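Local coordinates for protein NleB (Escherichia coli, PDB 6E66) that belongs to the SseK/NleB family of bacterial proteins and is built on a fold of the GT-A clan, at residues F187-A192 with H281-G286; D237-H242 with H264-A269. One frame throughout, in Å; residues are numbered along the deposited sequence.

Contact 1: F187-A192 with H281-G286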
ATOM      1  N   PHE A 187       2.722  -0.493  -5.328  1.00 24.32           N
ATOM      2  CA  PHE A 187       1.755   0.522  -5.735  1.00 20.96           C
ATOM      3  C   PHE A 187       0.394   0.266  -5.113  1.00 21.98           C
ATOM      4  O   PHE A 187      -0.252   1.201  -4.611  1.00 23.56           O
ATOM      5  CB  PHE A 187       1.637   0.550  -7.245  1.00 25.53           C
ATOM      6  CG  PHE A 187       0.704   1.597  -7.755  1.00 21.94           C
ATOM      7  CD1 PHE A 187       1.126   2.914  -7.881  1.00 22.88           C
ATOM      8  CD2 PHE A 187      -0.595   1.270  -8.102  1.00 24.12           C
ATOM      9  CE1 PHE A 187       0.267   3.901  -8.346  1.00 22.55           C
ATOM     10  CE2 PHE A 187      -1.459   2.244  -8.584  1.00 27.02           C
ATOM     11  CZ  PHE A 187      -1.029   3.566  -8.705  1.00 24.68           C
ATOM     12  N   PHE A 188      -0.046  -1.004  -5.104  1.00 19.53           N
ATOM     13  CA  PHE A 188      -1.356  -1.339  -4.571  1.00 21.44           C
ATOM     14  C   PHE A 188      -1.370  -1.465  -3.064  1.00 21.06           C
ATOM     15  O   PHE A 188      -2.436  -1.313  -2.456  1.00 25.70           O
ATOM     16  CB  PHE A 188      -1.874  -2.607  -5.250  1.00 22.80           C
ATOM     17  CG  PHE A 188      -2.285  -2.352  -6.655  1.00 26.54           C
ATOM     18  CD1 PHE A 188      -3.510  -1.745  -6.926  1.00 26.87           C
ATOM     19  CD2 PHE A 188      -1.425  -2.608  -7.697  1.00 21.89           C
ATOM     20  CE1 PHE A 188      -3.901  -1.460  -8.236  1.00 26.95           C
ATOM     21  CE2 PHE A 188      -1.808  -2.312  -9.017  1.00 27.00           C
ATOM     22  CZ  PHE A 188      -3.054  -1.736  -9.278  1.00 23.39           C
ATOM     23  N   ARG A 189      -0.222  -1.703  -2.432  1.00 23.32           N
ATOM     24  CA  ARG A 189      -0.180  -1.528  -0.991  1.00 24.83           C
ATOM     25  C   ARG A 189      -0.586  -0.103  -0.615  1.00 22.81           C
ATOM     26  O   ARG A 189      -1.431   0.094   0.258  1.00 21.15           O
ATOM     27  CB  ARG A 189       1.200  -1.843  -0.427  1.00 24.53           C
ATOM     28  CG  ARG A 189       1.301  -1.340   1.016  1.00 28.31           C
ATOM     29  CD  ARG A 189       2.552  -1.796   1.716  1.00 30.71           C
ATOM     30  NE  ARG A 189       3.734  -1.455   0.974  1.00 37.10           N
ATOM     31  CZ  ARG A 189       4.908  -2.029   1.170  1.00 42.93           C
ATOM     32  NH1 ARG A 189       5.040  -2.960   2.112  1.00 38.93           N
ATOM     33  NH2 ARG A 189       5.941  -1.656   0.430  1.00 39.26           N
ATOM     34  N   ASN A 190      -0.009   0.905  -1.282  1.00 19.39           N
ATOM     35  CA  ASN A 190      -0.359   2.293  -0.961  1.00 23.85           C
ATOM     36  C   ASN A 190      -1.849   2.549  -1.163  1.00 25.97           C
ATOM     37  O   ASN A 190      -2.521   3.107  -0.291  1.00 22.20           O
ATOM     38  CB  ASN A 190       0.452   3.259  -1.822  1.00 21.57           C
ATOM     39  CG  ASN A 190       1.920   3.155  -1.545  1.00 26.22           C
ATOM     40  OD1 ASN A 190       2.320   2.582  -0.528  1.00 23.36           O
ATOM     41  ND2 ASN A 190       2.736   3.693  -2.441  1.00 25.97           N
ATOM     42  N   LEU A 191      -2.377   2.150  -2.319  1.00 17.20           N
ATOM     43  CA  LEU A 191      -3.789   2.352  -2.610  1.00 20.57           C
ATOM     44  C   LEU A 191      -4.699   1.590  -1.638  1.00 23.14           C
ATOM     45  O   LEU A 191      -5.787   2.075  -1.295  1.00 21.50           O
ATOM     46  CB  LEU A 191      -4.053   1.940  -4.062  1.00 21.59           C
ATOM     47  CG  LEU A 191      -3.847   3.016  -5.135  1.00 25.75           C
ATOM     48  CD1 LEU A 191      -2.713   3.959  -4.894  1.00 26.21           C
ATOM     49  CD2 LEU A 191      -3.797   2.448  -6.562  1.00 27.78           C
ATOM     50  N   ALA A 192      -4.287   0.403  -1.182  1.00 20.03           N
ATOM     51  CA  ALA A 192      -5.143  -0.333  -0.260  1.00 25.36           C
ATOM     52  C   ALA A 192      -5.231   0.381   1.077  1.00 24.04           C
ATOM     53  O   ALA A 192      -6.301   0.436   1.692  1.00 26.27           O
ATOM     54  CB  ALA A 192      -4.643  -1.764  -0.073  1.00 22.94           C
ATOM     55  N   HIS A 281       8.813   5.910  -7.927  1.00 26.30           N
ATOM     56  CA  HIS A 281       8.756   4.559  -7.370  1.00 27.58           C
ATOM     57  C   HIS A 281       7.705   4.508  -6.269  1.00 26.73           C
ATOM     58  O   HIS A 281       7.747   5.339  -5.350  1.00 27.59           O
ATOM     59  CB  HIS A 281      10.111   4.157  -6.793  1.00 33.34           C
ATOM     60  CG  HIS A 281      10.239   2.692  -6.492  1.00 37.72           C
ATOM     61  ND1 HIS A 281       9.613   2.097  -5.417  1.00 32.77           N
ATOM     62  CD2 HIS A 281      10.944   1.709  -7.110  1.00 34.43           C
ATOM     63  CE1 HIS A 281       9.922   0.809  -5.389  1.00 35.34           C
ATOM     64  NE2 HIS A 281      10.728   0.549  -6.404  1.00 37.04           N
ATOM     65  N   PRO A 282       6.773   3.542  -6.323  1.00 23.32           N
ATOM     66  CA  PRO A 282       5.684   3.489  -5.321  1.00 24.69           C
ATOM     67  C   PRO A 282       6.161   3.417  -3.888  1.00 25.50           C
ATOM     68  O   PRO A 282       5.512   3.971  -2.986  1.00 24.76           O
ATOM     69  CB  PRO A 282       4.929   2.198  -5.672  1.00 26.89           C
ATOM     70  CG  PRO A 282       5.500   1.692  -6.935  1.00 28.38           C
ATOM     71  CD  PRO A 282       6.766   2.396  -7.251  1.00 27.99           C
ATOM     72  N   TYR A 283       7.243   2.687  -3.631  1.00 24.64           N
ATOM     73  CA  TYR A 283       7.716   2.600  -2.254  1.00 25.62           C
ATOM     74  C   TYR A 283       8.499   3.852  -1.855  1.00 27.10           C
ATOM     75  O   TYR A 283       8.128   4.555  -0.912  1.00 24.52           O
ATOM     76  CB  TYR A 283       8.547   1.330  -2.075  1.00 29.46           C
ATOM     77  CG  TYR A 283       9.087   1.162  -0.675  1.00 36.80           C
ATOM     78  CD1 TYR A 283       8.327   0.556   0.321  1.00 34.07           C
ATOM     79  CD2 TYR A 283      10.347   1.624  -0.347  1.00 37.30           C
ATOM     80  CE1 TYR A 283       8.820   0.405   1.580  1.00 40.60           C
ATOM     81  CE2 TYR A 283      10.846   1.480   0.911  1.00 39.40           C
ATOM     82  CZ  TYR A 283      10.085   0.874   1.874  1.00 45.02           C
ATOM     83  OH  TYR A 283      10.621   0.737   3.130  1.00 52.39           O
ATOM     84  N   TYR A 284       9.562   4.174  -2.600  1.00 30.33           N
ATOM     85  CA  TYR A 284      10.439   5.270  -2.199  1.00 29.99           C
ATOM     86  C   TYR A 284       9.741   6.611  -2.325  1.00 31.95           C
ATOM     87  O   TYR A 284       9.871   7.459  -1.434  1.00 29.37           O
ATOM     88  CB  TYR A 284      11.730   5.230  -3.018  1.00 33.42           C
ATOM     89  CG  TYR A 284      12.473   3.927  -2.741  1.00 37.57           C
ATOM     90  CD1 TYR A 284      13.225   3.754  -1.570  1.00 41.54           C
ATOM     91  CD2 TYR A 284      12.358   2.854  -3.603  1.00 39.25           C
ATOM     92  CE1 TYR A 284      13.862   2.557  -1.297  1.00 43.73           C
ATOM     93  CE2 TYR A 284      12.980   1.652  -3.336  1.00 42.73           C
ATOM     94  CZ  TYR A 284      13.731   1.506  -2.191  1.00 48.45           C
ATOM     95  OH  TYR A 284      14.342   0.294  -1.959  1.00 54.85           O
ATOM     96  N   ASP A 285       8.968   6.814  -3.402  1.00 26.11           N
ATOM     97  CA  ASP A 285       8.248   8.073  -3.573  1.00 25.46           C
ATOM     98  C   ASP A 285       6.813   7.999  -3.043  1.00 29.44           C
ATOM     99  O   ASP A 285       6.396   8.848  -2.247  1.00 29.78           O
ATOM    100  CB  ASP A 285       8.269   8.469  -5.058  1.00 28.45           C
ATOM    101  CG  ASP A 285       9.679   8.660  -5.577  1.00 26.83           C
ATOM    102  OD1 ASP A 285      10.384   9.496  -4.993  1.00 28.97           O
ATOM    103  OD2 ASP A 285      10.108   7.956  -6.518  1.00 30.56           O
ATOM    104  N   GLY A 286       6.044   6.981  -3.453  1.00 28.44           N
ATOM    105  CA  GLY A 286       4.628   6.932  -3.090  1.00 25.85           C
ATOM    106  C   GLY A 286       4.374   6.755  -1.606  1.00 30.86           C
ATOM    107  O   GLY A 286       3.346   7.207  -1.090  1.00 31.09           O
TER

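Contact 2: D237-H242 with H264-A269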
ATOM      1  N   ASP A 237      -0.857  12.120  14.496  1.00 36.70           N
ATOM      2  CA  ASP A 237      -1.678  12.576  13.379  1.00 36.40           C
ATOM      3  C   ASP A 237      -2.410  11.422  12.693  1.00 33.10           C
ATOM      4  O   ASP A 237      -2.837  11.550  11.547  1.00 29.68           O
ATOM      5  CB  ASP A 237      -0.839  13.343  12.348  1.00 35.92           C
ATOM      6  CG  ASP A 237      -1.669  14.284  11.490  1.00 35.50           C
ATOM      7  OD1 ASP A 237      -2.704  14.782  11.972  1.00 36.78           O
ATOM      8  OD2 ASP A 237      -1.283  14.532  10.324  1.00 40.63           O
ATOM      9  N   GLY A 238      -2.560  10.289  13.362  1.00 33.33           N
ATOM     10  CA  GLY A 238      -3.304   9.192  12.782  1.00 31.90           C
ATOM     11  C   GLY A 238      -2.519   8.254  11.886  1.00 33.56           C
ATOM     12  O   GLY A 238      -3.134   7.397  11.240  1.00 30.44           O
ATOM     13  N   ILE A 239      -1.191   8.373  11.815  1.00 25.51           N
ATOM     14  CA  ILE A 239      -0.391   7.450  11.014  1.00 29.26           C
ATOM     15  C   ILE A 239       0.890   7.102  11.768  1.00 30.38           C
ATOM     16  O   ILE A 239       1.523   7.968  12.382  1.00 30.04           O
ATOM     17  CB  ILE A 239      -0.075   8.022   9.610  1.00 27.33           C
ATOM     18  CG1 ILE A 239       0.803   7.052   8.807  1.00 27.10           C
ATOM     19  CG2 ILE A 239       0.533   9.408   9.703  1.00 26.11           C
ATOM     20  CD1 ILE A 239       0.896   7.386   7.361  1.00 27.79           C
ATOM     21  N   ALA A 240       1.259   5.826  11.739  1.00 27.16           N
ATOM     22  CA  ALA A 240       2.568   5.400  12.197  1.00 28.92           C
ATOM     23  C   ALA A 240       3.036   4.311  11.253  1.00 29.10           C
ATOM     24  O   ALA A 240       2.218   3.606  10.663  1.00 27.53           O
ATOM     25  CB  ALA A 240       2.533   4.906  13.658  1.00 31.96           C
ATOM     26  N   VAL A 241       4.358   4.189  11.088  1.00 30.57           N
ATOM     27  CA  VAL A 241       4.936   3.237  10.149  1.00 32.42           C
ATOM     28  C   VAL A 241       6.150   2.563  10.772  1.00 39.09           C
ATOM     29  O   VAL A 241       6.810   3.107  11.654  1.00 43.56           O
ATOM     30  CB  VAL A 241       5.348   3.886   8.803  1.00 32.30           C
ATOM     31  CG1 VAL A 241       4.194   4.649   8.194  1.00 29.63           C
ATOM     32  CG2 VAL A 241       6.528   4.789   8.997  1.00 35.74           C
ATOM     33  N   HIS A 242       6.436   1.361  10.292  1.00 42.46           N
ATOM     34  CA  HIS A 242       7.654   0.622  10.632  1.00 48.96           C
ATOM     35  C   HIS A 242       8.245   0.199   9.293  1.00 54.06           C
ATOM     36  O   HIS A 242       8.104  -0.952   8.884  1.00 60.24           O
ATOM     37  CB  HIS A 242       7.344  -0.560  11.530  1.00 53.34           C
ATOM     38  CG  HIS A 242       8.544  -1.173  12.181  1.00 63.43           C
ATOM     39  ND1 HIS A 242       9.233  -2.229  11.623  1.00 63.14           N
ATOM     40  CD2 HIS A 242       9.156  -0.905  13.360  1.00 61.13           C
ATOM     41  CE1 HIS A 242      10.227  -2.573  12.422  1.00 65.85           C
ATOM     42  NE2 HIS A 242      10.201  -1.786  13.484  1.00 67.66           N
ATOM     43  N   HIS A 264      -5.992   8.871   4.320  1.00 22.54           N
ATOM     44  CA  HIS A 264      -5.148   9.635   5.218  1.00 24.45           C
ATOM     45  C   HIS A 264      -4.272  10.601   4.421  1.00 25.37           C
ATOM     46  O   HIS A 264      -3.676  10.201   3.407  1.00 21.13           O
ATOM     47  CB  HIS A 264      -4.282   8.705   6.074  1.00 24.46           C
ATOM     48  CG  HIS A 264      -3.633   9.414   7.216  1.00 25.50           C
ATOM     49  ND1 HIS A 264      -2.610  10.323   7.033  1.00 24.52           N
ATOM     50  CD2 HIS A 264      -3.901   9.405   8.542  1.00 24.33           C
ATOM     51  CE1 HIS A 264      -2.261  10.827   8.203  1.00 26.86           C
ATOM     52  NE2 HIS A 264      -3.022  10.280   9.135  1.00 27.10           N
ATOM     53  N   PRO A 265      -4.179  11.872   4.829  1.00 23.95           N
ATOM     54  CA  PRO A 265      -3.438  12.855   4.019  1.00 25.33           C
ATOM     55  C   PRO A 265      -1.972  12.501   3.786  1.00 24.80           C
ATOM     56  O   PRO A 265      -1.403  12.921   2.766  1.00 21.93           O
ATOM     57  CB  PRO A 265      -3.573  14.157   4.832  1.00 26.56           C
ATOM     58  CG  PRO A 265      -4.760  13.942   5.701  1.00 28.58           C
ATOM     59  CD  PRO A 265      -4.788  12.478   6.026  1.00 25.38           C
ATOM     60  N   ALA A 266      -1.337  11.744   4.688  1.00 25.22           N
ATOM     61  CA  ALA A 266       0.075  11.428   4.483  1.00 24.96           C
ATOM     62  C   ALA A 266       0.264  10.421   3.355  1.00 24.61           C
ATOM     63  O   ALA A 266       1.329  10.392   2.731  1.00 27.60           O
ATOM     64  CB  ALA A 266       0.719  10.922   5.786  1.00 23.52           C
ATOM     65  N   LEU A 267      -0.748   9.606   3.063  1.00 23.42           N
ATOM     66  CA  LEU A 267      -0.677   8.739   1.898  1.00 23.14           C
ATOM     67  C   LEU A 267      -1.143   9.444   0.622  1.00 23.39           C
ATOM     68  O   LEU A 267      -0.637   9.145  -0.473  1.00 21.73           O
ATOM     69  CB  LEU A 267      -1.490   7.468   2.149  1.00 23.26           C
ATOM     70  CG  LEU A 267      -0.977   6.440   3.177  1.00 30.88           C
ATOM     71  CD1 LEU A 267       0.517   6.241   3.092  1.00 27.98           C
ATOM     72  CD2 LEU A 267      -1.344   6.821   4.568  1.00 34.72           C
ATOM     73  N   LEU A 268      -2.076  10.390   0.738  1.00 20.87           N
ATOM     74  CA  LEU A 268      -2.434  11.213  -0.416  1.00 20.23           C
ATOM     75  C   LEU A 268      -1.247  12.039  -0.901  1.00 24.37           C
ATOM     76  O   LEU A 268      -1.140  12.317  -2.099  1.00 22.75           O
ATOM     77  CB  LEU A 268      -3.603  12.121  -0.060  1.00 20.59           C
ATOM     78  CG  LEU A 268      -4.915  11.424   0.294  1.00 24.89           C
ATOM     79  CD1 LEU A 268      -5.977  12.456   0.720  1.00 21.69           C
ATOM     80  CD2 LEU A 268      -5.402  10.587  -0.891  1.00 21.93           C
ATOM     81  N   ALA A 269      -0.346  12.450   0.012  1.00 21.30           N
ATOM     82  CA  ALA A 269       0.864  13.160  -0.409  1.00 22.03           C
ATOM     83  C   ALA A 269       1.701  12.294  -1.334  1.00 17.14           C
ATOM     84  O   ALA A 269       2.260  12.784  -2.316  1.00 24.95           O
ATOM     85  CB  ALA A 269       1.700  13.581   0.802  1.00 22.85           C
TER

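Contact 1: F187-A192 with H281-G286
Asn190 reaches from helix 182-195 to the first turn of helix 282-294, where its ND2 donates to Pro282 O at 2.8 Å. The N-H...O angle is 149°. The acceptor lies in the amide plane of Asn190, whereas ND2 stands above the carbonyl plane of Pro282, away from the lone-pair directions. With CG anti to the carbonyl carbon (chi1 -63°), the amide projects between the helices, and ND2 also comes within 3.6 Å of Gly286 C. One turn before Asn190, Phe187 meets the same proline: Pro282 CB lies 3.5 Å from Phe187 N and 4.0 Å from Phe187 CB, at the edge of the phenyl ring; the ring itself stacks with Tyr176. Arg189, bent at its third torsion, places NH2 3.3 Å from Tyr283 CD1, at the edge of the phenol ring, with guanidinium and ring planes 45° apart. That edge approach gives no face-on cation-pi stack. NH2 is salt-bridged to Asp186, and Tyr283 OH bonds to Asp244 N. The chemistry is therefore mixed: one amide-to-carbonyl bond ties the Asn190 amide to the first turn of helix 282-294, flanked by apolar contact and by an arginine whose charge is probably balanced in large part by Asp186.

Contact 2: D237-H242 with H264-A269
Asp237 and Gly238 form a turn with positive phi (57° and 86°) ahead of strand 239-242, and this turn faces the start of helix 265-274. The nearest CA pairs, Gly238 with His264 and Ile239 with Ala266, are 7.8 and 7.7 Å apart, a spacing bridged by the His264 ring and the Ile239 side chain. The ring links the two backbones: NE2 donates to Asp237 O at 2.7 Å, close to the ring plane, and ND1 accepts from Ala266 N at 3.0 Å as the N-cap. Bonds at both nitrogens fix the ring's rotation and are consistent with a proton on NE2. The ring's faces are covered as well. Ile239 CB lies over one, a CH-pi contact 4.0 Å from the centroid, and Pro265 CD covers the opposite face. Fully extended (chi1 178°), the longer Ile239 branch carries CD1 past the histidine to Leu267 CD2 at 3.6 Å and Ala266 CB at 3.9 Å. Around this contact, strand 239-242 is an outermost strand of the mixed sheet, next to strand 256-259, whose Val259 touches both His264 and Leu267. Helix 282-294 closes in through His294, which bonds Asp237 OD2 and packs on Ala266, while Leu267 also meets Leu194 of helix 182-195.

In the fold
Contacts 1 and 2 belong to one compact region of the chain: their centres are 12 Å apart and their nearest atoms about 4 Å apart, without touching. Along the chain, both segments of contact 2 fall between 187-192 and 281-286. Two helices connect the sites, for 182-195 and 282-294 each border both contacts; helix 282-294 begins in contact 1, and one residue beyond that segment its Leu287 is touched by Leu267 of contact 2. Helices 265-274 and 282-294 are consecutive in the chain, and each is capped by a histidine: His264 and His281 accept through ND1 from the backbone N two residues ahead. Contact 1 is the more central, its centre about 5 Å from the chain centre against 11 Å for contact 2.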